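Aminotransferase, classes I and II (PDB 3H14) probably transfers amino groups between L-aspartate and 2-oxoglutarate, giving oxaloacetate and L-glutamate, with pyridoxal 5'-phosphate as cofactor. Local coordinates at residues R32-E37 with G339-T343; F112-D116 with L135-P139; P173-M177 with I307-D311. One frame throughout, in Å; residues are numbered along the deposited sequence.

Contact 1. Residues R32-E37 with G339-T343; sequences RIIHME and GVAVT
Val340 meets two side chains of 32-37 with its two methyls. CG1, placed anti to the backbone N (chi1 180°), takes the selenium of Met36, a selenomethionine, with SE 3.9 Å from Val340 CG1. Val340 CG2 turns instead to the stem of Ile34, 4.3 Å from Ile34 CB. Around Ala341, Ile33 supplies a further apolar touch, Ile33 CG2 lying 4.0 Å from Ala341 CB, and the same methyl lies over the rim of one His35 ring face. The two backbones run parallel: Ala341 N donates to Ile34 O over 2.8 Å in an almost straight bond (178°), and Ile34 N reaches Gly339 O at 3.0 Å. Strand 34-35 thereby becomes an outermost strand of a four-stranded mixed sheet, so that the start of the chain completes a domain built mostly from its end, as in other class I aminotransferases; helices 17-28 and 365-381 pack against its side chains. Farther out, Glu37 folds its carboxylate back over the Ala341 methyl, Glu37 OE1 3.4 Å from Ala341 CB. Glu37 OE2 uses the syn lone pair to accept His35 ND1 in the ring plane at 2.6 Å, while His35 NE2 binds Glu27. An alanine in place of Glu37 is likely to leave His35 ND1 without its acceptor and its ring freer to turn. At the far end of the pairing, one water donates to Met36 O and accepts from Thr343 OG1.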
loop_
_atom_site.group_PDB
_atom_site.type_symbol
_atom_site.label_atom_id
_atom_site.label_comp_id
_atom_site.label_asym_id
_atom_site.label_seq_id
_atom_site.Cartn_x
_atom_site.Cartn_y
_atom_site.Cartn_z
ATOM N N ARG A 32 9.932 13.657 -22.091
ATOM C CA ARG A 32 10.251 13.118 -20.784
ATOM C C ARG A 32 9.123 13.541 -19.859
ATOM O O ARG A 32 8.795 14.725 -19.744
ATOM C CB ARG A 32 11.607 13.565 -20.275
ATOM C CG ARG A 32 11.917 13.175 -18.822
ATOM C CD ARG A 32 13.331 13.333 -18.533
ATOM N NE ARG A 32 13.646 13.199 -17.112
ATOM C CZ ARG A 32 13.867 14.176 -16.252
ATOM N NH1 ARG A 32 13.827 15.466 -16.615
ATOM N NH2 ARG A 32 14.182 13.857 -14.998
ATOM N N ILE A 33 8.511 12.537 -19.240
ATOM C CA ILE A 33 7.388 12.713 -18.289
ATOM C C ILE A 33 7.893 12.447 -16.888
ATOM O O ILE A 33 8.655 11.500 -16.682
ATOM C CB ILE A 33 6.259 11.701 -18.640
ATOM C CG1 ILE A 33 5.695 11.995 -20.035
ATOM C CG2 ILE A 33 5.097 11.687 -17.594
ATOM C CD1 ILE A 33 5.170 13.462 -20.232
ATOM N N ILE A 34 7.459 13.245 -15.912
ATOM C CA ILE A 34 7.792 13.004 -14.523
ATOM C C ILE A 34 6.661 12.124 -13.956
ATOM O O ILE A 34 5.466 12.449 -14.026
ATOM C CB ILE A 34 7.976 14.297 -13.711
ATOM C CG1 ILE A 34 9.073 15.180 -14.333
ATOM C CG2 ILE A 34 8.318 13.949 -12.250
ATOM C CD1 ILE A 34 10.462 14.567 -14.294
ATOM N N HIS A 35 7.062 10.978 -13.418
ATOM C CA HIS A 35 6.123 9.909 -13.068
ATOM C C HIS A 35 5.807 10.063 -11.610
ATOM O O HIS A 35 6.592 9.650 -10.778
ATOM C CB HIS A 35 6.729 8.551 -13.380
ATOM C CG HIS A 35 6.638 8.197 -14.820
ATOM N ND1 HIS A 35 5.544 7.561 -15.348
ATOM C CD2 HIS A 35 7.468 8.441 -15.859
ATOM C CE1 HIS A 35 5.705 7.410 -16.648
ATOM N NE2 HIS A 35 6.860 7.949 -16.987
HETATM N N MSE A 36 4.710 10.776 -11.326
HETATM C CA MSE A 36 4.169 10.941 -9.970
HETATM C C MSE A 36 2.877 10.141 -9.754
HETATM O O MSE A 36 2.125 10.395 -8.812
HETATM C CB MSE A 36 3.980 12.433 -9.649
HETATM C CG MSE A 36 5.287 13.141 -9.628
HETATM SE SE MSE A 36 5.128 15.040 -9.119
HETATM C CE MSE A 36 6.858 15.252 -8.318
ATOM N N GLU A 37 2.675 9.140 -10.592
ATOM C CA GLU A 37 1.470 8.307 -10.601
ATOM C C GLU A 37 1.633 6.874 -10.077
ATOM O O GLU A 37 0.617 6.179 -9.938
ATOM C CB GLU A 37 0.853 8.246 -12.004
ATOM C CG GLU A 37 1.404 7.189 -13.033
ATOM C CD GLU A 37 2.811 7.456 -13.531
ATOM O OE1 GLU A 37 3.556 8.245 -12.900
ATOM O OE2 GLU A 37 3.192 6.835 -14.545
ATOM N N GLY A 339 3.373 17.737 -18.479
ATOM C CA GLY A 339 4.315 16.616 -18.637
ATOM C C GLY A 339 4.579 15.876 -17.355
ATOM O O GLY A 339 5.679 15.306 -17.142
ATOM N N VAL A 340 3.559 15.877 -16.493
ATOM C CA VAL A 340 3.626 15.224 -15.189
ATOM C C VAL A 340 2.459 14.270 -15.074
ATOM O O VAL A 340 1.332 14.635 -15.381
ATOM C CB VAL A 340 3.627 16.218 -13.987
ATOM C CG1 VAL A 340 3.688 15.465 -12.669
ATOM C CG2 VAL A 340 4.853 17.166 -14.038
ATOM N N ALA A 341 2.748 13.037 -14.629
ATOM C CA ALA A 341 1.726 11.993 -14.468
ATOM C C ALA A 341 1.315 11.914 -13.013
ATOM O O ALA A 341 2.146 11.822 -12.178
ATOM C CB ALA A 341 2.249 10.607 -14.943
ATOM N N VAL A 342 0.026 12.043 -12.760
ATOM C CA VAL A 342 -0.542 11.948 -11.424
ATOM C C VAL A 342 -1.765 11.053 -11.514
ATOM O O VAL A 342 -2.271 10.804 -12.607
ATOM C CB VAL A 342 -0.892 13.344 -10.842
ATOM C CG1 VAL A 342 0.361 14.263 -10.874
ATOM C CG2 VAL A 342 -2.070 13.953 -11.559
ATOM N N THR A 343 -2.277 10.593 -10.372
ATOM C CA THR A 343 -3.367 9.616 -10.365
ATOM C C THR A 343 -4.680 10.214 -9.875
ATOM O O THR A 343 -4.734 10.712 -8.762
ATOM C CB THR A 343 -3.056 8.452 -9.407
ATOM O OG1 THR A 343 -1.788 7.863 -9.771
ATOM C CG2 THR A 343 -4.168 7.410 -9.500
HETATM O O HOH W 1 0.115 8.846 -7.521
#

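Contact 2. Residues F112-D116 with L135-P139; sequences FDSGD and LGLVP
Gly115 and Gly136 are joined through their backbones, and a second backbone bond joins the next residue, Asp116, to Val138. Gly115 N donates to Gly136 O at 3.0 Å, lying in the plane of that carbonyl. Val138 N reaches Asp116 O at 2.8 Å, here tilted some 25° from the carbonyl plane.

Bonds within each segment shape the partners. Residues 113-116 form a type II beta turn, closed by Asp116 N to Asp113 O at 2.9 Å, with Gly115 taking the positive phi that suits its third position. The Asp116 carboxylate folds back across this turn, so that Asp113 N meets Asp116 OD2 from above the carboxylate plane at 2.8 Å. Gly136, also with positive phi, is the C-prime residue of the Schellman motif that ends helix 126-134; just past this helix end the Gly136 carbonyl accepts the bond from the turn.

Apolar contact is made by Leu137, whose side chain crosses that of Phe112 at about a right angle. Leu137 CD2 lies 3.8 Å from Phe112 CB, while Leu137 CD1 comes 3.9 Å from Phe112 CD2.

Two methyls meet backbone carbonyls. Leu137 CD2 is pressed close to Asp113 O, 3.0 Å away, and Val138 CG2 rests 3.6 Å from Gly115 O.

Leu137 also packs on Leu132 of helix 126-134 and Phe108 of helix 100-111, while Phe112 leans on Val118. Segment 112-116 leads into strand 117-122, and 135-139 runs into the start of the adjacent parallel strand 138-143, in a beta-alpha-beta crossover at the margin of the seven-stranded sheet.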
loop_
_atom_site.group_PDB
_atom_site.type_symbol
_atom_site.label_atom_id
_atom_site.label_comp_id
_atom_site.label_asym_id
_atom_site.label_seq_id
_atom_site.Cartn_x
_atom_site.Cartn_y
_atom_site.Cartn_z
ATOM N N PHE A 112 -12.994 -16.018 5.401
ATOM C CA PHE A 112 -14.285 -15.593 4.907
ATOM C C PHE A 112 -14.875 -16.559 3.941
ATOM O O PHE A 112 -14.153 -17.238 3.199
ATOM C CB PHE A 112 -14.208 -14.209 4.229
ATOM C CG PHE A 112 -13.497 -13.182 5.056
ATOM C CD1 PHE A 112 -13.931 -12.902 6.345
ATOM C CD2 PHE A 112 -12.443 -12.462 4.529
ATOM C CE1 PHE A 112 -13.276 -11.948 7.118
ATOM C CE2 PHE A 112 -11.784 -11.538 5.273
ATOM C CZ PHE A 112 -12.190 -11.270 6.569
ATOM N N ASP A 113 -16.206 -16.556 3.917
ATOM C CA ASP A 113 -16.986 -17.407 3.037
ATOM C C ASP A 113 -17.792 -16.552 2.067
ATOM O O ASP A 113 -17.988 -15.345 2.288
ATOM C CB ASP A 113 -17.941 -18.244 3.911
ATOM C CG ASP A 113 -17.302 -19.520 4.445
ATOM O OD1 ASP A 113 -16.743 -20.286 3.628
ATOM O OD2 ASP A 113 -17.407 -19.764 5.678
ATOM N N SER A 114 -18.267 -17.178 0.997
ATOM C CA SER A 114 -19.112 -16.504 0.035
ATOM C C SER A 114 -20.147 -15.620 0.733
ATOM O O SER A 114 -20.874 -16.078 1.612
ATOM C CB SER A 114 -19.813 -17.527 -0.820
ATOM O OG SER A 114 -18.860 -18.350 -1.450
ATOM N N GLY A 115 -20.156 -14.345 0.341
ATOM C CA GLY A 115 -21.136 -13.367 0.797
ATOM C C GLY A 115 -20.741 -12.647 2.063
ATOM O O GLY A 115 -21.491 -11.786 2.512
ATOM N N ASP A 116 -19.614 -13.007 2.687
ATOM C CA ASP A 116 -19.179 -12.310 3.886
ATOM C C ASP A 116 -18.788 -10.867 3.546
ATOM O O ASP A 116 -18.159 -10.591 2.504
ATOM C CB ASP A 116 -17.989 -12.969 4.600
ATOM C CG ASP A 116 -18.387 -14.223 5.388
ATOM O OD1 ASP A 116 -19.609 -14.473 5.539
ATOM O OD2 ASP A 116 -17.455 -14.931 5.846
ATOM N N LEU A 135 -13.276 -12.919 -5.323
ATOM C CA LEU A 135 -13.388 -14.134 -4.502
ATOM C C LEU A 135 -14.817 -14.464 -4.019
ATOM O O LEU A 135 -15.031 -15.402 -3.216
ATOM C CB LEU A 135 -12.470 -13.972 -3.294
ATOM C CG LEU A 135 -10.987 -14.013 -3.668
ATOM C CD1 LEU A 135 -10.113 -13.729 -2.406
ATOM C CD2 LEU A 135 -10.579 -15.318 -4.297
ATOM N N GLY A 136 -15.801 -13.696 -4.486
ATOM C CA GLY A 136 -17.175 -13.849 -4.055
ATOM C C GLY A 136 -17.493 -13.304 -2.691
ATOM O O GLY A 136 -18.485 -13.699 -2.058
ATOM N N LEU A 137 -16.687 -12.382 -2.210
ATOM C CA LEU A 137 -16.935 -11.765 -0.934
ATOM C C LEU A 137 -17.512 -10.357 -1.216
ATOM O O LEU A 137 -17.582 -9.909 -2.367
ATOM C CB LEU A 137 -15.647 -11.680 -0.109
ATOM C CG LEU A 137 -14.869 -12.982 0.047
ATOM C CD1 LEU A 137 -13.564 -12.723 0.765
ATOM C CD2 LEU A 137 -15.769 -14.082 0.779
ATOM N N VAL A 138 -17.903 -9.691 -0.158
ATOM C CA VAL A 138 -18.635 -8.427 -0.251
ATOM C C VAL A 138 -17.846 -7.295 0.399
ATOM O O VAL A 138 -17.827 -7.131 1.637
ATOM C CB VAL A 138 -20.022 -8.536 0.365
ATOM C CG1 VAL A 138 -20.733 -7.149 0.276
ATOM C CG2 VAL A 138 -20.840 -9.656 -0.313
ATOM N N PRO A 139 -17.190 -6.469 -0.433
ATOM C CA PRO A 139 -16.490 -5.350 0.165
ATOM C C PRO A 139 -17.498 -4.297 0.616
ATOM O O PRO A 139 -18.496 -4.094 -0.039
ATOM C CB PRO A 139 -15.563 -4.870 -0.967
ATOM C CG PRO A 139 -16.261 -5.295 -2.231
ATOM C CD PRO A 139 -17.085 -6.495 -1.897
#

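Contact 3. Residues P173-M177 with I307-D311; sequences PTGTM and IAPPD
Asp311 directs CB and OD2 into the bend of 173-177. Asp311 CB, pointing at the other segment, sits 3.3 Å from Gly175 O and 3.6 Å from the selenium of Met177, a selenomethionine. With CG anti to the carbonyl carbon (chi1 -63°), the carboxylate lies beside the peptide between Thr176 and Met177. At the tip, OD2 accepts the backbone N of Met177 through its anti lone pair, Asp311 OD2 to Met177 N measuring 2.9 Å with an angle of 156° at the hydrogen. The same oxygen makes a salt bridge with Arg149 NE, so two donors grip it, while OD1 is hydrogen-bonded outside the two segments.

Met177 returns the contact by sliding past Asp311 in the opposite direction, which brings Met177 SE within 3.4 Å of Asp311 O. Farther back, Thr176 lays CG2 against the backbone of the proline pair, 3.4 Å from Pro309 O. Its hydroxyl turns elsewhere, with OG1 bonded to Arg149 O and Gln151 NE2. Thr174 and Ala308 meet through their CB atoms at 4.2 Å, and one water donates to both Thr174 O and Ala308 O. Gly175, between the two threonines, has positive phi, and a CB on it would be tight against Pro310, the centre of an inverse gamma turn.

Pro173 to Gly175, with a cis peptide before the proline, belong to the Asn-Pro-Thr-Gly motif that in class I aminotransferases lies by the cofactor pocket. The opposing loop leads into strand 315-319 of the other sheet. A carboxylate held by an arginine and a main-chain N-H would probably stay ionised, giving this seam between loops a directed polar bond at one end, with a water bridge at the other.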
loop_
_atom_site.group_PDB
_atom_site.type_symbol
_atom_site.label_atom_id
_atom_site.label_comp_id
_atom_site.label_asym_id
_atom_site.label_seq_id
_atom_site.Cartn_x
_atom_site.Cartn_y
_atom_site.Cartn_z
ATOM N N PRO A 173 -4.109 5.730 -0.427
ATOM C CA PRO A 173 -3.308 6.762 -1.062
ATOM C C PRO A 173 -2.884 7.969 -0.232
ATOM O O PRO A 173 -2.327 8.890 -0.796
ATOM C CB PRO A 173 -4.262 7.234 -2.156
ATOM C CG PRO A 173 -5.591 7.273 -1.449
ATOM C CD PRO A 173 -5.549 6.078 -0.492
ATOM N N THR A 174 -3.158 7.957 1.065
ATOM C CA THR A 174 -3.091 9.152 1.901
ATOM C C THR A 174 -1.787 9.318 2.621
ATOM O O THR A 174 -1.422 10.446 2.959
ATOM C CB THR A 174 -4.187 9.131 2.972
ATOM O OG1 THR A 174 -4.013 7.990 3.808
ATOM C CG2 THR A 174 -5.537 9.113 2.344
ATOM N N GLY A 175 -1.107 8.198 2.878
ATOM C CA GLY A 175 0.023 8.151 3.765
ATOM C C GLY A 175 -0.289 8.223 5.246
ATOM O O GLY A 175 0.631 8.193 6.057
ATOM N N THR A 176 -1.559 8.304 5.630
ATOM C CA THR A 176 -1.876 8.469 7.069
ATOM C C THR A 176 -1.607 7.180 7.865
ATOM O O THR A 176 -1.688 6.048 7.327
ATOM C CB THR A 176 -3.318 8.993 7.290
ATOM O OG1 THR A 176 -4.288 8.024 6.854
ATOM C CG2 THR A 176 -3.516 10.304 6.509
HETATM N N MSE A 177 -1.283 7.362 9.145
HETATM C CA MSE A 177 -0.957 6.270 10.014
HETATM C C MSE A 177 -1.860 6.191 11.234
HETATM O O MSE A 177 -2.490 7.166 11.635
HETATM C CB MSE A 177 0.500 6.380 10.423
HETATM C CG MSE A 177 1.426 6.080 9.273
HETATM SE SE MSE A 177 3.261 6.648 9.584
HETATM C CE MSE A 177 3.714 5.213 10.857
ATOM N N ILE A 307 -4.307 18.904 1.784
ATOM C CA ILE A 307 -3.749 17.552 1.671
ATOM C C ILE A 307 -3.916 16.794 2.968
ATOM O O ILE A 307 -3.925 17.369 4.078
ATOM C CB ILE A 307 -2.264 17.551 1.230
ATOM C CG1 ILE A 307 -1.336 18.104 2.317
ATOM C CG2 ILE A 307 -2.090 18.344 -0.064
ATOM C CD1 ILE A 307 0.113 17.742 2.113
ATOM N N ALA A 308 -4.107 15.498 2.844
ATOM C CA ALA A 308 -4.079 14.641 4.035
ATOM C C ALA A 308 -2.654 14.670 4.548
ATOM O O ALA A 308 -1.737 14.866 3.770
ATOM C CB ALA A 308 -4.509 13.240 3.687
ATOM N N PRO A 309 -2.454 14.499 5.865
ATOM C CA PRO A 309 -1.106 14.499 6.452
ATOM C C PRO A 309 -0.275 13.278 5.997
ATOM O O PRO A 309 -0.675 12.136 6.265
ATOM C CB PRO A 309 -1.386 14.418 7.941
ATOM C CG PRO A 309 -2.696 13.787 8.052
ATOM C CD PRO A 309 -3.492 14.296 6.888
ATOM N N PRO A 310 0.824 13.509 5.250
ATOM C CA PRO A 310 1.539 12.343 4.735
ATOM C C PRO A 310 2.459 11.771 5.801
ATOM O O PRO A 310 3.668 12.027 5.826
ATOM C CB PRO A 310 2.261 12.891 3.501
ATOM C CG PRO A 310 2.532 14.368 3.872
ATOM C CD PRO A 310 1.421 14.789 4.801
ATOM N N ASP A 311 1.860 10.993 6.704
ATOM C CA ASP A 311 2.547 10.497 7.879
ATOM C C ASP A 311 3.657 9.494 7.496
ATOM O O ASP A 311 4.691 9.412 8.173
ATOM C CB ASP A 311 1.580 9.778 8.832
ATOM C CG ASP A 311 0.497 10.678 9.392
ATOM O OD1 ASP A 311 0.680 11.909 9.444
ATOM O OD2 ASP A 311 -0.526 10.116 9.805
HETATM O O HOH W 2 -1.465 12.934 1.956
#

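The three contacts are spread over two sheets and the seam between them. Contact 1 belongs to the four-stranded sheet and closes the longest loop of the three, within which contact 2 and then contact 3 are nested in series. Contact 2 lies at the margin of the seven-stranded sheet, its centre about 36 Å from that of contact 1. The centre of contact 3 is about 20 Å from that of contact 1 and about 29 Å from that of contact 2, off the line joining them; it links a loop after strand 164-168 to one before strand 315-319. Contacts 1 and 2 each close a part of one domain, and contact 3 joins loops of both.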